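Local structure of thioesterase (Streptomyces coelicolor, 3QMW) at residues Ala27-Arg32 and Glu56-Pro61; Arg94-Tyr99 and Gly122-Arg127. The protein is RedJ, a thioesterase of the prodiginine biosynthetic pathway with an alpha/beta-hydrolase fold, and probably hydrolyses thioester substrates. All coordinates share one frame; numbering follows the deposited sequence.

The centres of the two contacts lie about 12 Å apart, at the N-terminal ends of neighbouring strands of the parallel sheet. Contact 1 pairs strands 57-61 and 31-36; contact 2 joins the loops that lead into strands 99-104 and 129-132, the next two in sheet order. Arg-32 links them directly: its NE is 3.0 Å from Asp-98 O, a probable hydrogen bond, and Pro-30 O packs 3.4 Å from Asp-98 CB. Strand 99-104, into which segment 94-99 leads, runs on to Ser-105 at what is probably the nucleophile elbow, in an apparent triad with His-239 and Asp-211. Both contacts therefore belong to the sheet end opposite the elbow.

Contact 1 of 2, residues Ala27-Arg32 and Glu56-Pro61; sequences AAAPLR and EVAVVP
Ala-29 CB meets Ala-58 CB at 3.5 Å, a methyl-to-methyl contact made just before the chain enters the sheet. At Pro-30 the ring lies against the Glu-56 backbone, its CB 3.6 Å from Glu-56 O. Leu-31 uses both of its backbone polar groups: its N donates to Glu-56 O over 3.3 Å, a bent bond (137° at the hydrogen), while its O accepts a much straighter one from Ala-58 N at 3.0 Å and 171°. With CG anti to the backbone N (chi1 -177°), the Leu-31 side chain runs alongside that of Val-57, pointing the same way, and CD2 touches Val-57 CG2 at 4.1 Å. Arg-32 is the parallel bridge partner of Ala-58, with CA atoms 4.7 Å apart, and its CA lies 3.3 Å from Ala-58 O, a CA-H...O contact. Its side chain bends at chi2 and chi3, carrying the guanidinium away, where NE bonds to Asp-98 O and NH2 to Pro-26 O. Strands 31-36 and 57-61 form a beta-alpha-beta unit with helix 49-53, whose Gln-50 bonds to the backbone of Val-57 and Val-59. Strand 57-61 is outermost in this chain's sheet, with 31-36 between it and 99-104.

Contact 2 of 2, residues Arg94-Tyr99 and Gly122-Arg127; sequences RLTHDY and GAPRPR
Tyr-99 reaches Pro-124 and Pro-126 with its ring and Arg-127 with its backbone. Tyr-99 OH donates to Pro-124 O over 3.2 Å; that oxygen sits at the ring edge, in plane, and also lies 3.1 Å from Tyr-99 CE1. Pro-126 covers one face: Pro-126 CB stands 4.1 Å from the Tyr-99 ring centroid and 24° off the normal, a CH-pi contact, while Thr-96 CA lies over the rim of the opposite face. Tyr-99 CG is placed between the backbone N and the carbonyl carbon (chi1 75°), which folds the ring back to the prolines although Tyr-99 CB starts out away from them. A leucine at this position would probably leave Pro-124 O without its hydroxyl donor and Pro-126 without an aromatic face to rest on. In the alpha/beta-hydrolase sheet, these loops follow helices 79-91 and 106-120 and feed the adjacent parallel strands 99-104 and 129-132. Here Arg-127 N donates to Tyr-99 O at 2.8 Å and 172°. The Arg-127 side chain runs beside Asp-98, and NH2 forms a long salt bridge of 3.6 Å with Asp-98 OD1, which lies near the guanidinium plane at its edge. The Pro-124 ring packs on the backbone of Thr-96, Pro-124 CG being 3.2 Å from Thr-96 O.

Contact 1 of 2, residues Ala27-Arg32 and Glu56-Pro61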
ATOM      1  N   ALA D  27     -18.219   7.281  11.097  1.00 65.61           N
ATOM      2  CA  ALA D  27     -18.966   6.615  12.149  1.00 65.32           C
ATOM      3  C   ALA D  27     -19.007   5.109  12.023  1.00 64.95           C
ATOM      4  O   ALA D  27     -18.986   4.397  12.994  1.00 65.02           O
ATOM      5  CB  ALA D  27     -20.335   7.136  12.192  1.00 65.32           C
ATOM      6  N   ALA D  28     -19.120   4.635  10.800  1.00 64.49           N
ATOM      7  CA  ALA D  28     -19.322   3.226  10.529  1.00 63.99           C
ATOM      8  C   ALA D  28     -18.047   2.536  10.081  1.00 63.43           C
ATOM      9  O   ALA D  28     -18.072   1.509   9.447  1.00 63.59           O
ATOM     10  CB  ALA D  28     -20.428   3.039   9.524  1.00 63.80           C
ATOM     11  N   ALA D  29     -16.927   3.137  10.393  1.00 62.57           N
ATOM     12  CA  ALA D  29     -15.667   2.592   9.990  1.00 61.80           C
ATOM     13  C   ALA D  29     -14.938   1.826  11.092  1.00 60.96           C
ATOM     14  O   ALA D  29     -14.758   2.308  12.178  1.00 60.92           O
ATOM     15  CB  ALA D  29     -14.813   3.700   9.470  1.00 61.81           C
ATOM     16  N   PRO D  30     -14.508   0.624  10.777  1.00 59.86           N
ATOM     17  CA  PRO D  30     -13.769  -0.208  11.731  1.00 59.20           C
ATOM     18  C   PRO D  30     -12.667   0.563  12.425  1.00 58.37           C
ATOM     19  O   PRO D  30     -12.549   0.507  13.647  1.00 58.56           O
ATOM     20  CB  PRO D  30     -13.166  -1.310  10.852  1.00 59.29           C
ATOM     21  CG  PRO D  30     -14.055  -1.389   9.678  1.00 59.67           C
ATOM     22  CD  PRO D  30     -14.598  -0.013   9.451  1.00 59.91           C
ATOM     23  N   LEU D  31     -11.877   1.278  11.626  1.00 57.32           N
ATOM     24  CA  LEU D  31     -10.822   2.156  12.108  1.00 56.42           C
ATOM     25  C   LEU D  31     -11.027   3.543  11.488  1.00 55.45           C
ATOM     26  O   LEU D  31     -11.674   3.675  10.441  1.00 55.20           O
ATOM     27  CB  LEU D  31      -9.469   1.588  11.691  1.00 56.56           C
ATOM     28  CG  LEU D  31      -8.178   2.287  12.135  1.00 56.89           C
ATOM     29  CD1 LEU D  31      -8.079   2.374  13.651  1.00 57.18           C
ATOM     30  CD2 LEU D  31      -6.972   1.540  11.571  1.00 56.86           C
ATOM     31  N   ARG D  32     -10.499   4.570  12.155  1.00 54.07           N
ATOM     32  CA  ARG D  32     -10.468   5.938  11.623  1.00 53.05           C
ATOM     33  C   ARG D  32      -9.024   6.419  11.676  1.00 51.52           C
ATOM     34  O   ARG D  32      -8.365   6.240  12.695  1.00 51.67           O
ATOM     35  CB  ARG D  32     -11.366   6.875  12.442  1.00 53.14           C
ATOM     36  CG  ARG D  32     -12.880   6.660  12.237  1.00 54.55           C
ATOM     37  CD  ARG D  32     -13.439   5.421  12.994  1.00 56.06           C
ATOM     38  NE  ARG D  32     -13.230   5.545  14.428  1.00 57.20           N
ATOM     39  CZ  ARG D  32     -13.940   6.342  15.223  1.00 59.49           C
ATOM     40  NH1 ARG D  32     -13.659   6.392  16.511  1.00 60.20           N
ATOM     41  NH2 ARG D  32     -14.938   7.090  14.750  1.00 60.95           N
ATOM     42  N   GLU D  56     -11.719  -0.370   5.229  1.00 53.68           N
ATOM     43  CA  GLU D  56     -11.600  -0.736   6.658  1.00 53.73           C
ATOM     44  C   GLU D  56     -11.009   0.404   7.491  1.00 53.22           C
ATOM     45  O   GLU D  56     -10.812   0.265   8.703  1.00 53.47           O
ATOM     46  CB  GLU D  56     -10.708  -1.973   6.838  1.00 53.90           C
ATOM     47  CG  GLU D  56     -11.076  -3.163   5.951  1.00 55.02           C
ATOM     48  CD  GLU D  56     -12.332  -3.873   6.412  1.00 56.06           C
ATOM     49  OE1 GLU D  56     -12.303  -4.471   7.514  1.00 57.06           O
ATOM     50  OE2 GLU D  56     -13.341  -3.843   5.666  1.00 56.11           O
ATOM     51  N   VAL D  57     -10.684   1.508   6.823  1.00 52.56           N
ATOM     52  CA  VAL D  57     -10.115   2.686   7.461  1.00 51.75           C
ATOM     53  C   VAL D  57     -10.749   3.907   6.801  1.00 51.27           C
ATOM     54  O   VAL D  57     -10.699   4.058   5.576  1.00 51.49           O
ATOM     55  CB  VAL D  57      -8.569   2.700   7.342  1.00 51.62           C
ATOM     56  CG1 VAL D  57      -8.129   2.942   5.903  1.00 51.64           C
ATOM     57  CG2 VAL D  57      -7.959   3.730   8.278  1.00 51.41           C
ATOM     58  N   ALA D  58     -11.404   4.735   7.606  1.00 50.58           N
ATOM     59  CA  ALA D  58     -11.924   6.016   7.137  1.00 50.03           C
ATOM     60  C   ALA D  58     -10.861   7.072   7.417  1.00 49.16           C
ATOM     61  O   ALA D  58     -10.452   7.257   8.567  1.00 49.09           O
ATOM     62  CB  ALA D  58     -13.241   6.367   7.846  1.00 50.16           C
ATOM     63  N   VAL D  59     -10.402   7.735   6.358  1.00 48.30           N
ATOM     64  CA  VAL D  59      -9.379   8.774   6.459  1.00 47.35           C
ATOM     65  C   VAL D  59     -10.074  10.069   6.812  1.00 46.93           C
ATOM     66  O   VAL D  59     -10.911  10.555   6.030  1.00 46.98           O
ATOM     67  CB  VAL D  59      -8.630   8.962   5.140  1.00 47.28           C
ATOM     68  CG1 VAL D  59      -7.661  10.136   5.234  1.00 46.79           C
ATOM     69  CG2 VAL D  59      -7.892   7.675   4.768  1.00 47.02           C
ATOM     70  N   VAL D  60      -9.737  10.617   7.984  1.00 45.66           N
ATOM     71  CA  VAL D  60     -10.374  11.828   8.474  1.00 44.86           C
ATOM     72  C   VAL D  60      -9.318  12.919   8.692  1.00 44.24           C
ATOM     73  O   VAL D  60      -8.758  13.057   9.791  1.00 44.22           O
ATOM     74  CB  VAL D  60     -11.179  11.561   9.761  1.00 44.77           C
ATOM     75  CG1 VAL D  60     -12.102  12.727  10.044  1.00 45.06           C
ATOM     76  CG2 VAL D  60     -11.997  10.299   9.618  1.00 44.58           C
ATOM     77  N   PRO D  61      -9.028  13.697   7.633  1.00 43.33           N
ATOM     78  CA  PRO D  61      -8.031  14.750   7.778  1.00 42.94           C
ATOM     79  C   PRO D  61      -8.558  15.925   8.606  1.00 42.68           C
ATOM     80  O   PRO D  61      -9.772  16.201   8.625  1.00 42.21           O
ATOM     81  CB  PRO D  61      -7.751  15.167   6.333  1.00 42.86           C
ATOM     82  CG  PRO D  61      -8.375  14.107   5.488  1.00 42.78           C
ATOM     83  CD  PRO D  61      -9.540  13.645   6.257  1.00 42.95           C
TER

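Contact 2 of 2, residues Arg94-Tyr99 and Gly122-Arg127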
ATOM      1  N   ARG D  94     -16.986  11.844  18.601  1.00 62.83           N
ATOM      2  CA  ARG D  94     -16.905  10.408  18.886  1.00 62.93           C
ATOM      3  C   ARG D  94     -15.879   9.686  18.016  1.00 62.61           C
ATOM      4  O   ARG D  94     -16.135   8.580  17.542  1.00 62.77           O
ATOM      5  CB  ARG D  94     -18.282   9.762  18.695  1.00 63.16           C
ATOM      6  CG  ARG D  94     -19.435  10.514  19.364  1.00 64.47           C
ATOM      7  CD  ARG D  94     -19.326  10.466  20.880  1.00 65.66           C
ATOM      8  NE  ARG D  94     -19.641   9.129  21.387  1.00 66.52           N
ATOM      9  CZ  ARG D  94     -20.566   8.848  22.305  1.00 67.69           C
ATOM     10  NH1 ARG D  94     -20.743   7.585  22.668  1.00 68.47           N
ATOM     11  NH2 ARG D  94     -21.299   9.801  22.888  1.00 68.01           N
ATOM     12  N   LEU D  95     -14.725  10.317  17.809  1.00 62.13           N
ATOM     13  CA  LEU D  95     -13.671   9.755  16.961  1.00 61.77           C
ATOM     14  C   LEU D  95     -12.572   9.091  17.764  1.00 61.44           C
ATOM     15  O   LEU D  95     -11.743   8.377  17.204  1.00 61.53           O
ATOM     16  CB  LEU D  95     -13.037  10.846  16.098  1.00 61.79           C
ATOM     17  CG  LEU D  95     -13.907  11.450  15.005  1.00 61.39           C
ATOM     18  CD1 LEU D  95     -13.117  12.513  14.287  1.00 61.16           C
ATOM     19  CD2 LEU D  95     -14.387  10.387  14.038  1.00 61.31           C
ATOM     20  N   THR D  96     -12.567   9.318  19.072  1.00 61.12           N
ATOM     21  CA  THR D  96     -11.503   8.834  19.942  1.00 60.69           C
ATOM     22  C   THR D  96     -11.813   7.413  20.447  1.00 60.40           C
ATOM     23  O   THR D  96     -11.930   7.171  21.650  1.00 60.62           O
ATOM     24  CB  THR D  96     -11.305   9.807  21.104  1.00 60.72           C
ATOM     25  OG1 THR D  96     -12.559  10.019  21.754  1.00 60.36           O
ATOM     26  CG2 THR D  96     -10.789  11.153  20.586  1.00 60.67           C
ATOM     27  N   HIS D  97     -11.948   6.485  19.499  1.00 59.73           N
ATOM     28  CA  HIS D  97     -12.191   5.068  19.770  1.00 59.03           C
ATOM     29  C   HIS D  97     -11.926   4.315  18.478  1.00 58.21           C
ATOM     30  O   HIS D  97     -12.469   4.685  17.441  1.00 58.33           O
ATOM     31  CB  HIS D  97     -13.643   4.823  20.222  1.00 59.19           C
ATOM     32  CG  HIS D  97     -14.672   4.999  19.137  1.00 59.44           C
ATOM     33  ND1 HIS D  97     -14.765   4.154  18.051  1.00 58.91           N
ATOM     34  CD2 HIS D  97     -15.665   5.909  18.985  1.00 59.81           C
ATOM     35  CE1 HIS D  97     -15.755   4.548  17.271  1.00 59.30           C
ATOM     36  NE2 HIS D  97     -16.314   5.615  17.812  1.00 59.53           N
ATOM     37  N   ASP D  98     -11.107   3.270  18.517  1.00 57.07           N
ATOM     38  CA  ASP D  98     -10.755   2.544  17.284  1.00 56.26           C
ATOM     39  C   ASP D  98     -10.265   3.556  16.231  1.00 54.98           C
ATOM     40  O   ASP D  98     -10.940   3.842  15.222  1.00 54.65           O
ATOM     41  CB  ASP D  98     -11.942   1.711  16.748  1.00 56.28           C
ATOM     42  CG  ASP D  98     -12.380   0.596  17.712  1.00 56.71           C
ATOM     43  OD1 ASP D  98     -11.536   0.097  18.498  1.00 55.78           O
ATOM     44  OD2 ASP D  98     -13.577   0.216  17.668  1.00 56.76           O
ATOM     45  N   TYR D  99      -9.089   4.105  16.507  1.00 53.32           N
ATOM     46  CA  TYR D  99      -8.534   5.184  15.720  1.00 52.26           C
ATOM     47  C   TYR D  99      -7.021   5.203  15.865  1.00 50.83           C
ATOM     48  O   TYR D  99      -6.465   4.563  16.761  1.00 50.68           O
ATOM     49  CB  TYR D  99      -9.122   6.520  16.180  1.00 52.54           C
ATOM     50  CG  TYR D  99      -8.562   7.017  17.498  1.00 53.16           C
ATOM     51  CD1 TYR D  99      -8.843   6.357  18.692  1.00 53.54           C
ATOM     52  CD2 TYR D  99      -7.759   8.155  17.551  1.00 54.19           C
ATOM     53  CE1 TYR D  99      -8.332   6.806  19.907  1.00 53.60           C
ATOM     54  CE2 TYR D  99      -7.242   8.618  18.764  1.00 54.84           C
ATOM     55  CZ  TYR D  99      -7.531   7.939  19.942  1.00 54.92           C
ATOM     56  OH  TYR D  99      -7.013   8.399  21.141  1.00 55.24           O
ATOM     57  N   GLY D 122      -8.066  10.815  29.919  1.00 63.28           N
ATOM     58  CA  GLY D 122      -8.495   9.437  30.055  1.00 63.65           C
ATOM     59  C   GLY D 122      -9.382   8.982  28.918  1.00 63.98           C
ATOM     60  O   GLY D 122     -10.313   8.211  29.131  1.00 64.13           O
ATOM     61  N   ALA D 123      -9.092   9.456  27.710  1.00 64.42           N
ATOM     62  CA  ALA D 123      -9.838   9.054  26.517  1.00 64.67           C
ATOM     63  C   ALA D 123      -9.332   7.703  26.012  1.00 64.83           C
ATOM     64  O   ALA D 123      -8.151   7.401  26.184  1.00 64.80           O
ATOM     65  CB  ALA D 123      -9.687  10.101  25.435  1.00 64.82           C
ATOM     66  N   PRO D 124     -10.215   6.892  25.379  1.00 65.09           N
ATOM     67  CA  PRO D 124      -9.800   5.574  24.878  1.00 65.20           C
ATOM     68  C   PRO D 124      -8.580   5.690  23.967  1.00 65.41           C
ATOM     69  O   PRO D 124      -8.634   6.408  22.973  1.00 65.68           O
ATOM     70  CB  PRO D 124     -11.023   5.081  24.092  1.00 65.21           C
ATOM     71  CG  PRO D 124     -12.169   5.895  24.576  1.00 65.19           C
ATOM     72  CD  PRO D 124     -11.608   7.210  25.008  1.00 65.12           C
ATOM     73  N   ARG D 125      -7.493   4.998  24.310  1.00 65.47           N
ATOM     74  CA  ARG D 125      -6.190   5.246  23.680  1.00 65.46           C
ATOM     75  C   ARG D 125      -6.133   4.747  22.228  1.00 64.89           C
ATOM     76  O   ARG D 125      -6.957   3.915  21.825  1.00 64.97           O
ATOM     77  CB  ARG D 125      -5.051   4.648  24.530  1.00 65.90           C
ATOM     78  CG  ARG D 125      -4.494   3.271  24.097  1.00 67.17           C
ATOM     79  CD  ARG D 125      -2.980   3.214  24.375  1.00 69.03           C
ATOM     80  NE  ARG D 125      -2.427   1.855  24.395  1.00 70.56           N
ATOM     81  CZ  ARG D 125      -2.149   1.114  23.319  1.00 71.59           C
ATOM     82  NH1 ARG D 125      -2.380   1.568  22.087  1.00 72.09           N
ATOM     83  NH2 ARG D 125      -1.638  -0.105  23.480  1.00 71.84           N
ATOM     84  N   PRO D 126      -5.150   5.249  21.445  1.00 63.96           N
ATOM     85  CA  PRO D 126      -5.088   4.996  20.010  1.00 63.23           C
ATOM     86  C   PRO D 126      -4.441   3.663  19.664  1.00 62.34           C
ATOM     87  O   PRO D 126      -3.718   3.095  20.483  1.00 62.43           O
ATOM     88  CB  PRO D 126      -4.205   6.137  19.508  1.00 63.29           C
ATOM     89  CG  PRO D 126      -3.237   6.335  20.604  1.00 63.70           C
ATOM     90  CD  PRO D 126      -3.996   6.059  21.887  1.00 63.99           C
ATOM     91  N   ARG D 127      -4.692   3.197  18.445  1.00 61.13           N
ATOM     92  CA  ARG D 127      -4.176   1.912  17.966  1.00 60.09           C
ATOM     93  C   ARG D 127      -2.727   2.036  17.545  1.00 58.40           C
ATOM     94  O   ARG D 127      -1.923   1.146  17.811  1.00 58.38           O
ATOM     95  CB  ARG D 127      -5.002   1.403  16.780  1.00 60.42           C
ATOM     96  CG  ARG D 127      -6.470   1.145  17.115  1.00 62.22           C
ATOM     97  CD  ARG D 127      -6.666  -0.205  17.802  1.00 64.79           C
ATOM     98  NE  ARG D 127      -7.786  -0.194  18.753  1.00 66.66           N
ATOM     99  CZ  ARG D 127      -7.688   0.049  20.066  1.00 67.32           C
ATOM    100  NH1 ARG D 127      -6.511   0.319  20.637  1.00 67.02           N
ATOM    101  NH2 ARG D 127      -8.789   0.024  20.821  1.00 67.44           N
TER